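Local coordinates for phosphodiesterase (Salpingoeca rosetta, PDB 7CJ3), which binds retinal covalently within a membrane-embedded bundle of helices of the bacteriorhodopsin-like (microbial rhodopsin) type, at residues T140-C145 with S157-A162; V230-I235 with Y262-G267; P237-L242 with A255-A260. All blocks are in the same frame, centred on the assembly; numbering follows the deposited sequence.

Interaction 1. Residues T140-C145 with S157-A162. With OLC ((2R)-2,3-dihydroxypropyl (9Z)-octadec-9-enoate), chain R.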
# COMPACT_ATOMS: atom_id res chain seq x y z
N THR B 140 -11.88 -3.74 -17.59
CA THR B 140 -10.64 -4.52 -17.84
C THR B 140 -10.50 -5.61 -16.76
O THR B 140 -10.02 -6.72 -17.11
CB THR B 140 -9.38 -3.63 -17.89
OG1 THR B 140 -9.49 -2.58 -18.86
CG2 THR B 140 -8.16 -4.45 -18.23
N LEU B 141 -10.85 -5.29 -15.51
CA LEU B 141 -10.83 -6.27 -14.38
C LEU B 141 -11.84 -7.39 -14.66
O LEU B 141 -11.53 -8.57 -14.35
CB LEU B 141 -11.14 -5.56 -13.06
CG LEU B 141 -9.99 -4.77 -12.45
CD1 LEU B 141 -10.39 -4.15 -11.12
CD2 LEU B 141 -8.75 -5.64 -12.29
N LEU B 142 -13.00 -7.05 -15.22
CA LEU B 142 -14.04 -8.03 -15.61
C LEU B 142 -13.49 -8.94 -16.71
O LEU B 142 -13.74 -10.16 -16.64
CB LEU B 142 -15.30 -7.29 -16.06
CG LEU B 142 -16.13 -6.69 -14.93
CD1 LEU B 142 -17.25 -5.84 -15.49
CD2 LEU B 142 -16.66 -7.80 -14.02
N TYR B 143 -12.77 -8.39 -17.69
CA TYR B 143 -12.18 -9.17 -18.80
C TYR B 143 -11.15 -10.14 -18.20
O TYR B 143 -11.03 -11.27 -18.66
CB TYR B 143 -11.58 -8.26 -19.88
CG TYR B 143 -10.63 -8.95 -20.81
CD1 TYR B 143 -11.09 -9.66 -21.91
CD2 TYR B 143 -9.26 -8.94 -20.57
CE1 TYR B 143 -10.21 -10.32 -22.76
CE2 TYR B 143 -8.37 -9.59 -21.41
CZ TYR B 143 -8.85 -10.30 -22.49
OH TYR B 143 -7.98 -10.95 -23.31
N TRP B 144 -10.41 -9.67 -17.20
CA TRP B 144 -9.42 -10.49 -16.45
C TRP B 144 -10.14 -11.66 -15.75
O TRP B 144 -9.55 -12.77 -15.66
CB TRP B 144 -8.71 -9.56 -15.46
CG TRP B 144 -7.66 -10.20 -14.61
CD1 TRP B 144 -6.32 -10.14 -14.79
CD2 TRP B 144 -7.88 -10.95 -13.40
NE1 TRP B 144 -5.68 -10.81 -13.78
CE2 TRP B 144 -6.60 -11.32 -12.91
CE3 TRP B 144 -9.01 -11.36 -12.68
CZ2 TRP B 144 -6.44 -12.06 -11.74
CZ3 TRP B 144 -8.85 -12.08 -11.52
CH2 TRP B 144 -7.58 -12.43 -11.05
N CYS B 145 -11.36 -11.44 -15.27
CA CYS B 145 -12.15 -12.46 -14.54
C CYS B 145 -12.45 -13.60 -15.52
O CYS B 145 -12.39 -14.78 -15.07
CB CYS B 145 -13.43 -11.89 -13.95
SG CYS B 145 -13.17 -10.84 -12.48
N SER B 157 -17.98 -9.71 -22.35
CA SER B 157 -18.25 -8.49 -23.14
C SER B 157 -19.46 -7.72 -22.58
O SER B 157 -19.41 -6.47 -22.46
CB SER B 157 -18.45 -8.87 -24.58
OG SER B 157 -18.36 -7.75 -25.43
N ASP B 158 -20.52 -8.47 -22.25
CA ASP B 158 -21.86 -7.91 -21.93
C ASP B 158 -21.82 -7.29 -20.52
O ASP B 158 -22.50 -6.25 -20.32
CB ASP B 158 -22.93 -8.97 -22.20
CG ASP B 158 -24.36 -8.51 -22.03
OD1 ASP B 158 -24.75 -7.44 -22.60
OD2 ASP B 158 -25.07 -9.23 -21.32
N ILE B 159 -21.01 -7.85 -19.63
CA ILE B 159 -20.82 -7.37 -18.23
C ILE B 159 -19.87 -6.16 -18.23
O ILE B 159 -20.15 -5.16 -17.53
CB ILE B 159 -20.20 -8.51 -17.38
CG1 ILE B 159 -21.04 -9.79 -17.37
CG2 ILE B 159 -19.95 -8.04 -15.96
CD1 ILE B 159 -22.48 -9.54 -17.07
N ALA B 160 -18.78 -6.25 -19.00
CA ALA B 160 -17.84 -5.13 -19.22
C ALA B 160 -18.59 -3.91 -19.76
O ALA B 160 -18.29 -2.78 -19.36
CB ALA B 160 -16.76 -5.55 -20.17
N THR B 161 -19.57 -4.14 -20.64
CA THR B 161 -20.38 -3.06 -21.24
C THR B 161 -21.30 -2.48 -20.17
O THR B 161 -21.23 -1.24 -19.95
CB THR B 161 -21.13 -3.55 -22.49
OG1 THR B 161 -20.15 -4.05 -23.41
CG2 THR B 161 -21.96 -2.46 -23.14
N ALA B 162 -22.08 -3.35 -19.50
CA ALA B 162 -23.04 -2.96 -18.44
C ALA B 162 -22.29 -2.19 -17.35
O ALA B 162 -22.75 -1.10 -16.97
CB ALA B 162 -23.72 -4.19 -17.88
C18 OLC R . -13.55 -0.24 -26.69
C10 OLC R . -8.01 -3.43 -28.91
C9 OLC R . -8.16 -3.33 -27.58
C17 OLC R . -13.21 0.43 -28.01
C11 OLC R . -9.11 -3.10 -29.90
C8 OLC R . -9.43 -2.86 -26.88
C16 OLC R . -12.58 -0.53 -29.03
C12 OLC R . -9.17 -1.59 -30.11
C7 OLC R . -9.79 -3.78 -25.69
C15 OLC R . -12.36 0.09 -30.42
C13 OLC R . -10.22 -1.17 -31.15
C6 OLC R . -9.45 -3.26 -24.29
C14 OLC R . -10.89 0.19 -30.82
C5 OLC R . -9.58 -4.38 -23.24
C4 OLC R . -8.93 -4.03 -21.89
C3 OLC R . -7.74 -4.92 -21.51
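L142 turns its CG away from its own carbonyl carbon (chi1 -76°) and then extends CD1 straight onward (chi2 173°), which carries that methyl across to helix 153-173. I159 answers with its short branch: CG2 stands opposite its backbone N, pointing to L142, whereas CG1 leads away from L142; the I159 side chain also touches Y194, V195 and H198 of helix 178-207. The two side chains therefore cross at about a right angle, and I159 CG2 settles against both delta methyls of the leucine, 3.5 Å from L142 CD1 and 3.8 Å from L142 CD2. The leading methyl also meets backbone: L142 CD1 lies 3.6 Å from I159 O and 3.8 Å from A160 CA. The small A160 is consistent with the close approach of the helices here, L142 CA and A160 CA being 6.0 Å apart. This is packing without polar bonds between the two segments, largely apolar and buried, and within 140-145 L142 alone makes the contact. On helix 153-173, T161 OG1 donates to S157 O at 2.7 Å, tilted 31° from the carbonyl plane, while T161 N reaches the same oxygen from the opposite face, so two bonds grip it. T140 turns away from helix 153-173: its CG2 packs on C3 of the lipid OLC, which also lies obliquely beside the Y143 ring, and its OG1 bonds back to I136 O. On the inner side, L141 belongs to the retinal pocket and touches K265. Van der Waals packing of this kind, a leucine laid against an isoleucine and an alanine, joins two consecutive helices linked by a short turn, a helical hairpin within the bacteriorhodopsin-like bundle.

Interaction 2. Residues V230-I235 with Y262-G267. With RET (retinal), chain K; OLC ((2R)-2,3-dihydroxypropyl (9Z)-octadec-9-enoate), chain L.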
# COMPACT_ATOMS: atom_id res chain seq x y z
N VAL B 230 -17.13 -8.90 -4.76
CA VAL B 230 -18.44 -8.60 -4.11
C VAL B 230 -18.19 -7.76 -2.84
O VAL B 230 -18.88 -6.73 -2.66
CB VAL B 230 -19.21 -9.90 -3.82
CG1 VAL B 230 -20.44 -9.66 -2.93
CG2 VAL B 230 -19.61 -10.60 -5.11
N MET B 231 -17.22 -8.14 -2.01
CA MET B 231 -17.00 -7.41 -0.75
C MET B 231 -16.51 -6.00 -1.10
O MET B 231 -17.20 -5.04 -0.71
CB MET B 231 -16.01 -8.16 0.15
CG MET B 231 -15.33 -7.37 1.25
SD MET B 231 -16.25 -7.34 2.83
CE MET B 231 -15.96 -5.66 3.41
N SER B 232 -15.43 -5.90 -1.89
CA SER B 232 -14.72 -4.63 -2.20
C SER B 232 -15.57 -3.68 -3.06
O SER B 232 -15.70 -2.54 -2.68
CB SER B 232 -13.39 -4.91 -2.85
OG SER B 232 -13.53 -5.72 -4.00
N TRP B 233 -16.13 -4.15 -4.17
CA TRP B 233 -16.80 -3.30 -5.18
C TRP B 233 -18.08 -2.71 -4.60
O TRP B 233 -18.54 -1.66 -5.10
CB TRP B 233 -17.14 -4.07 -6.46
CG TRP B 233 -15.99 -4.44 -7.34
CD1 TRP B 233 -14.72 -4.80 -6.98
CD2 TRP B 233 -16.04 -4.56 -8.77
NE1 TRP B 233 -13.98 -5.12 -8.09
CE2 TRP B 233 -14.77 -4.98 -9.20
CE3 TRP B 233 -17.06 -4.38 -9.72
CZ2 TRP B 233 -14.48 -5.20 -10.55
CZ3 TRP B 233 -16.77 -4.59 -11.05
CH2 TRP B 233 -15.50 -5.00 -11.45
N SER B 234 -18.68 -3.39 -3.63
CA SER B 234 -19.99 -2.99 -3.05
C SER B 234 -19.82 -1.72 -2.22
O SER B 234 -20.81 -1.10 -1.91
CB SER B 234 -20.58 -4.09 -2.27
OG SER B 234 -21.14 -5.06 -3.14
N ILE B 235 -18.60 -1.33 -1.92
CA ILE B 235 -18.37 -0.18 -1.01
C ILE B 235 -18.70 1.11 -1.75
O ILE B 235 -19.24 2.01 -1.13
CB ILE B 235 -16.96 -0.24 -0.40
CG1 ILE B 235 -16.92 -1.40 0.59
CG2 ILE B 235 -16.58 1.06 0.26
CD1 ILE B 235 -15.57 -2.03 0.68
N TYR B 262 -8.26 0.86 -3.70
CA TYR B 262 -7.00 0.15 -3.42
C TYR B 262 -7.32 -1.31 -3.11
O TYR B 262 -6.72 -2.21 -3.75
CB TYR B 262 -6.23 0.82 -2.29
CG TYR B 262 -4.93 0.11 -2.02
CD1 TYR B 262 -3.88 0.16 -2.92
CD2 TYR B 262 -4.76 -0.67 -0.89
CE1 TYR B 262 -2.70 -0.51 -2.69
CE2 TYR B 262 -3.57 -1.33 -0.64
CZ TYR B 262 -2.55 -1.27 -1.55
OH TYR B 262 -1.38 -1.95 -1.32
N ALA B 263 -8.22 -1.54 -2.14
CA ALA B 263 -8.63 -2.88 -1.67
C ALA B 263 -9.08 -3.70 -2.87
O ALA B 263 -8.55 -4.80 -3.05
CB ALA B 263 -9.72 -2.76 -0.64
N ALA B 264 -10.02 -3.19 -3.68
CA ALA B 264 -10.61 -3.92 -4.81
C ALA B 264 -9.50 -4.47 -5.71
O ALA B 264 -9.60 -5.66 -6.11
CB ALA B 264 -11.53 -3.03 -5.60
N LYS B 265 -8.49 -3.65 -5.99
CA LYS B 265 -7.42 -3.98 -6.98
C LYS B 265 -6.35 -4.86 -6.33
O LYS B 265 -6.06 -5.92 -6.91
CB LYS B 265 -6.89 -2.69 -7.61
CG LYS B 265 -8.03 -1.93 -8.29
CD LYS B 265 -7.57 -0.89 -9.26
CE LYS B 265 -8.60 -0.52 -10.29
NZ LYS B 265 -9.74 0.20 -9.68
N VAL B 266 -5.76 -4.49 -5.20
CA VAL B 266 -4.58 -5.25 -4.68
C VAL B 266 -5.05 -6.59 -4.10
O VAL B 266 -4.23 -7.54 -4.01
CB VAL B 266 -3.79 -4.47 -3.63
CG1 VAL B 266 -3.28 -3.15 -4.21
CG2 VAL B 266 -4.62 -4.26 -2.37
N GLY B 267 -6.32 -6.65 -3.72
CA GLY B 267 -6.99 -7.90 -3.34
C GLY B 267 -6.80 -8.97 -4.39
O GLY B 267 -6.56 -10.11 -3.99
C1 RET K . -21.52 3.96 -8.60
C2 RET K . -22.79 4.76 -8.89
C3 RET K . -23.95 4.36 -8.10
C4 RET K . -24.25 2.88 -8.28
C5 RET K . -23.04 2.00 -8.45
C6 RET K . -21.77 2.46 -8.46
C7 RET K . -20.66 1.49 -8.41
C8 RET K . -19.30 1.71 -8.55
C9 RET K . -18.26 0.75 -8.72
C10 RET K . -16.90 1.11 -8.91
C11 RET K . -15.77 0.28 -8.90
C12 RET K . -14.43 0.62 -8.97
C13 RET K . -13.32 -0.25 -9.01
C14 RET K . -12.04 0.24 -9.18
C15 RET K . -10.91 -0.49 -9.75
C16 RET K . -20.59 4.26 -9.79
C17 RET K . -20.88 4.52 -7.31
C18 RET K . -23.44 0.54 -8.59
C19 RET K . -18.56 -0.72 -8.69
C20 RET K . -13.58 -1.72 -8.85
C18 OLC L . -3.90 1.17 1.40
C10 OLC L . -7.82 7.27 3.64
C9 OLC L . -8.07 6.89 4.90
C17 OLC L . -4.16 2.44 0.58
C11 OLC L . -6.45 7.39 3.03
C8 OLC L . -6.91 6.54 5.80
C24 OLC L . -9.59 16.67 11.35
C16 OLC L . -3.40 3.54 1.22
C12 OLC L . -6.55 6.63 1.76
C7 OLC L . -7.41 5.99 7.10
C15 OLC L . -4.06 3.89 2.54
C13 OLC L . -5.34 5.79 1.51
C6 OLC L . -8.31 7.00 7.79
C14 OLC L . -5.41 4.61 2.43
C5 OLC L . -7.71 8.34 8.14
C4 OLC L . -8.66 9.39 7.65
C3 OLC L . -8.22 10.75 8.17
C2 OLC L . -8.43 10.92 9.66
C21 OLC L . -9.73 14.25 11.22
C1 OLC L . -9.23 12.18 9.86
C22 OLC L . -8.85 15.41 10.83
O19 OLC L . -10.06 12.47 9.01
O25 OLC L . -9.23 17.87 10.63
O23 OLC L . -7.47 15.23 11.31
O20 OLC L . -8.99 13.04 11.03
O HOH W 1 -11.63 -6.79 -7.70
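W233 and A264 meet where helix 219-233 packs on helix 250-277, at the retinal site of this microbial-rhodopsin-type bundle. From CB, with chi1 -72° placing CG beside the backbone N, the tryptophan reaches inward. Its CD1 touches A264 CB at 3.9 Å, the methyl lying oblique to the ring. CE2, at the fusion of the two rings, is 3.5 Å from the retinal methyl C20, which sits over one face of the indole, displaced toward the rim. On the six-membered ring, W233 CE3 is 4.1 Å from retinal C19, so the indole lies against the polyene, and at the far end CH2 packs on L142 of helix 128-149. Retinal is held from the other helix: K265 NZ is covalently bonded to retinal C15 (1.4 Å), consistent with the Schiff-base linkage of this family, and its chain bends at chi4 (68°) to get there. D261 hydrogen-bonds to this nitrogen. Beside the tryptophan, S232 and A264 are small, consistent with the close approach of 4.9 Å between S232 CA and A264 CA; S232 OG rests 3.5 Å from A264 CA while donating to E228 O of its own helix. Y262 faces the second subunit, where F71 packs edge-to-face on it. The indole nitrogen completes the bridge between the helices: W233 NE1 donates to a water, which in turn donates to A264 O at 2.8 Å.

Interaction 3. Residues P237-L242 with A255-A260. With OLC ((2R)-2,3-dihydroxypropyl (9Z)-octadec-9-enoate), chain L; RET (retinal), chain K.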
# COMPACT_ATOMS: atom_id res chain seq x y z
N PRO B 237 -21.07 1.94 -4.30
CA PRO B 237 -22.49 2.28 -4.27
C PRO B 237 -22.94 2.66 -2.86
O PRO B 237 -23.74 3.56 -2.74
CB PRO B 237 -23.21 1.02 -4.77
CG PRO B 237 -22.18 -0.09 -4.73
CD PRO B 237 -20.83 0.59 -4.83
N LEU B 238 -22.38 1.99 -1.83
CA LEU B 238 -22.73 2.27 -0.42
C LEU B 238 -22.25 3.68 -0.05
O LEU B 238 -23.05 4.44 0.47
CB LEU B 238 -22.11 1.20 0.49
CG LEU B 238 -22.56 1.24 1.96
CD1 LEU B 238 -24.06 1.42 2.12
CD2 LEU B 238 -22.16 -0.03 2.69
N VAL B 239 -21.01 4.05 -0.37
CA VAL B 239 -20.49 5.41 -0.06
C VAL B 239 -21.38 6.46 -0.73
O VAL B 239 -21.77 7.44 -0.06
CB VAL B 239 -19.04 5.59 -0.48
CG1 VAL B 239 -18.59 7.04 -0.27
CG2 VAL B 239 -18.15 4.62 0.28
N GLU B 240 -21.70 6.26 -2.01
CA GLU B 240 -22.48 7.24 -2.80
C GLU B 240 -23.87 7.42 -2.16
O GLU B 240 -24.25 8.57 -1.89
CB GLU B 240 -22.50 6.83 -4.28
CG GLU B 240 -22.25 7.99 -5.25
CD GLU B 240 -21.42 9.18 -4.77
OE1 GLU B 240 -21.99 10.16 -4.23
OE2 GLU B 240 -20.17 9.12 -4.89
N PHE B 241 -24.57 6.33 -1.87
CA PHE B 241 -25.90 6.34 -1.21
C PHE B 241 -25.88 7.15 0.09
O PHE B 241 -26.72 8.05 0.23
CB PHE B 241 -26.36 4.92 -0.85
CG PHE B 241 -27.74 4.91 -0.26
CD1 PHE B 241 -28.84 5.15 -1.07
CD2 PHE B 241 -27.93 4.71 1.10
CE1 PHE B 241 -30.12 5.14 -0.53
CE2 PHE B 241 -29.21 4.74 1.64
CZ PHE B 241 -30.30 4.95 0.82
N LEU B 242 -24.96 6.83 0.99
CA LEU B 242 -24.85 7.41 2.36
C LEU B 242 -24.45 8.89 2.30
O LEU B 242 -24.88 9.64 3.20
CB LEU B 242 -23.80 6.63 3.14
CG LEU B 242 -24.26 5.26 3.64
CD1 LEU B 242 -23.09 4.43 4.16
CD2 LEU B 242 -25.32 5.42 4.72
N ALA B 255 -12.33 9.15 1.76
CA ALA B 255 -11.46 8.20 2.49
C ALA B 255 -11.90 6.77 2.18
O ALA B 255 -11.10 5.95 1.75
CB ALA B 255 -11.50 8.50 3.97
N MET B 256 -13.19 6.49 2.36
CA MET B 256 -13.71 5.12 2.15
C MET B 256 -13.47 4.73 0.68
O MET B 256 -13.07 3.58 0.44
CB MET B 256 -15.19 5.03 2.52
CG MET B 256 -15.43 5.26 4.01
SD MET B 256 -17.19 5.36 4.54
CE MET B 256 -17.89 3.90 3.77
N ASN B 257 -13.63 5.68 -0.26
CA ASN B 257 -13.48 5.40 -1.71
C ASN B 257 -12.04 4.98 -2.01
O ASN B 257 -11.87 3.93 -2.68
CB ASN B 257 -13.90 6.60 -2.55
CG ASN B 257 -15.39 6.67 -2.76
OD1 ASN B 257 -16.04 5.66 -3.05
ND2 ASN B 257 -15.94 7.87 -2.65
N CYS B 258 -11.07 5.74 -1.49
CA CYS B 258 -9.61 5.51 -1.65
C CYS B 258 -9.22 4.12 -1.15
O CYS B 258 -8.54 3.38 -1.92
CB CYS B 258 -8.80 6.56 -0.90
SG CYS B 258 -9.06 8.22 -1.56
N VAL B 259 -9.68 3.77 0.06
CA VAL B 259 -9.42 2.46 0.71
C VAL B 259 -10.06 1.33 -0.11
O VAL B 259 -9.39 0.32 -0.34
CB VAL B 259 -9.90 2.45 2.18
CG1 VAL B 259 -9.60 1.12 2.88
CG2 VAL B 259 -9.30 3.61 2.98
N ALA B 260 -11.31 1.51 -0.54
CA ALA B 260 -12.09 0.59 -1.42
C ALA B 260 -11.37 0.38 -2.75
O ALA B 260 -11.15 -0.79 -3.17
CB ALA B 260 -13.46 1.17 -1.67
C18 OLC L . -3.90 1.17 1.40
C10 OLC L . -7.82 7.27 3.64
C9 OLC L . -8.07 6.89 4.90
C17 OLC L . -4.16 2.44 0.58
C11 OLC L . -6.45 7.39 3.03
C8 OLC L . -6.91 6.54 5.80
C24 OLC L . -9.59 16.67 11.35
C16 OLC L . -3.40 3.54 1.22
C12 OLC L . -6.55 6.63 1.76
C7 OLC L . -7.41 5.99 7.10
C15 OLC L . -4.06 3.89 2.54
C13 OLC L . -5.34 5.79 1.51
C6 OLC L . -8.31 7.00 7.79
C14 OLC L . -5.41 4.61 2.43
C5 OLC L . -7.71 8.34 8.14
C4 OLC L . -8.66 9.39 7.65
C3 OLC L . -8.22 10.75 8.17
C2 OLC L . -8.43 10.92 9.66
C21 OLC L . -9.73 14.25 11.22
C1 OLC L . -9.23 12.18 9.86
C22 OLC L . -8.85 15.41 10.83
O19 OLC L . -10.06 12.47 9.01
O25 OLC L . -9.23 17.87 10.63
O23 OLC L . -7.47 15.23 11.31
O20 OLC L . -8.99 13.04 11.03
C1 RET K . -21.52 3.96 -8.60
C2 RET K . -22.79 4.76 -8.89
C3 RET K . -23.95 4.36 -8.10
C4 RET K . -24.25 2.88 -8.28
C5 RET K . -23.04 2.00 -8.45
C6 RET K . -21.77 2.46 -8.46
C7 RET K . -20.66 1.49 -8.41
C8 RET K . -19.30 1.71 -8.55
C9 RET K . -18.26 0.75 -8.72
C10 RET K . -16.90 1.11 -8.91
C11 RET K . -15.77 0.28 -8.90
C12 RET K . -14.43 0.62 -8.97
C13 RET K . -13.32 -0.25 -9.01
C14 RET K . -12.04 0.24 -9.18
C15 RET K . -10.91 -0.49 -9.75
C16 RET K . -20.59 4.26 -9.79
C17 RET K . -20.88 4.52 -7.31
C18 RET K . -23.44 0.54 -8.59
C19 RET K . -18.56 -0.72 -8.69
C20 RET K . -13.58 -1.72 -8.85
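V239 points its two methyls at two neighbours on helix 250-277, M256 and N257, in a largely buried contact that joins helix 235-245 to helix 250-277 in the microbial rhodopsin bundle. The valine and the methionine slide past each other in opposite directions. M256 is extended as far as SD and then bends at chi3 (50°), bringing its terminal methyl round so that V239 CG2 is 3.6 Å from M256 CE and 3.7 Å from M256 CB: one methyl is touched by both the root and the tip of the same side chain. A chi1 of 174° swings the second branch, V239 CG1, away from the backbone N, and it meets the carboxamide of N257 obliquely, 3.7 Å from N257 ND2 and 4.0 Å from N257 OD1. The asparagine thus presents its amide to a hydrocarbon, while its ND2 makes a weak hydrogen bond with E254 and its side chain also touches F236 and R243. E240, next to the valine, turns its carboxylate to a salt bridge with R243. The other side of helix 250-277 meets lipid: C258 CB is 3.5 Å from C12 of an OLC that also hydrogen-bonds to the second subunit, and V259 packs on V67 of that subunit. Helix 235-245 in turn borders retinal: the P237 ring lies where the retinal ring joins the polyene, with P237 CB 3.8 Å from retinal C5 and P237 CD 3.7 Å from retinal C7.

In the fold
Going from the N terminus, interaction 1 comes first and closes a short loop, joining helices 128-149 and 153-173 before the chain enters helix 178-207. Interaction 2 then opens on helix 219-233 and closes a longer loop onto helix 250-277. Interaction 3 is nested inside it, tying helix 235-245, which follows directly, to an earlier part of helix 250-277. That helix therefore serves both contacts, and they meet where I235 CG2 packs on A260 CB at 3.7 Å. Interactions 1 and 2 also touch, L142 CG lying 3.9 Å from W233 CH2, whereas interactions 1 and 3 stay apart on opposite sides of the chain's centre.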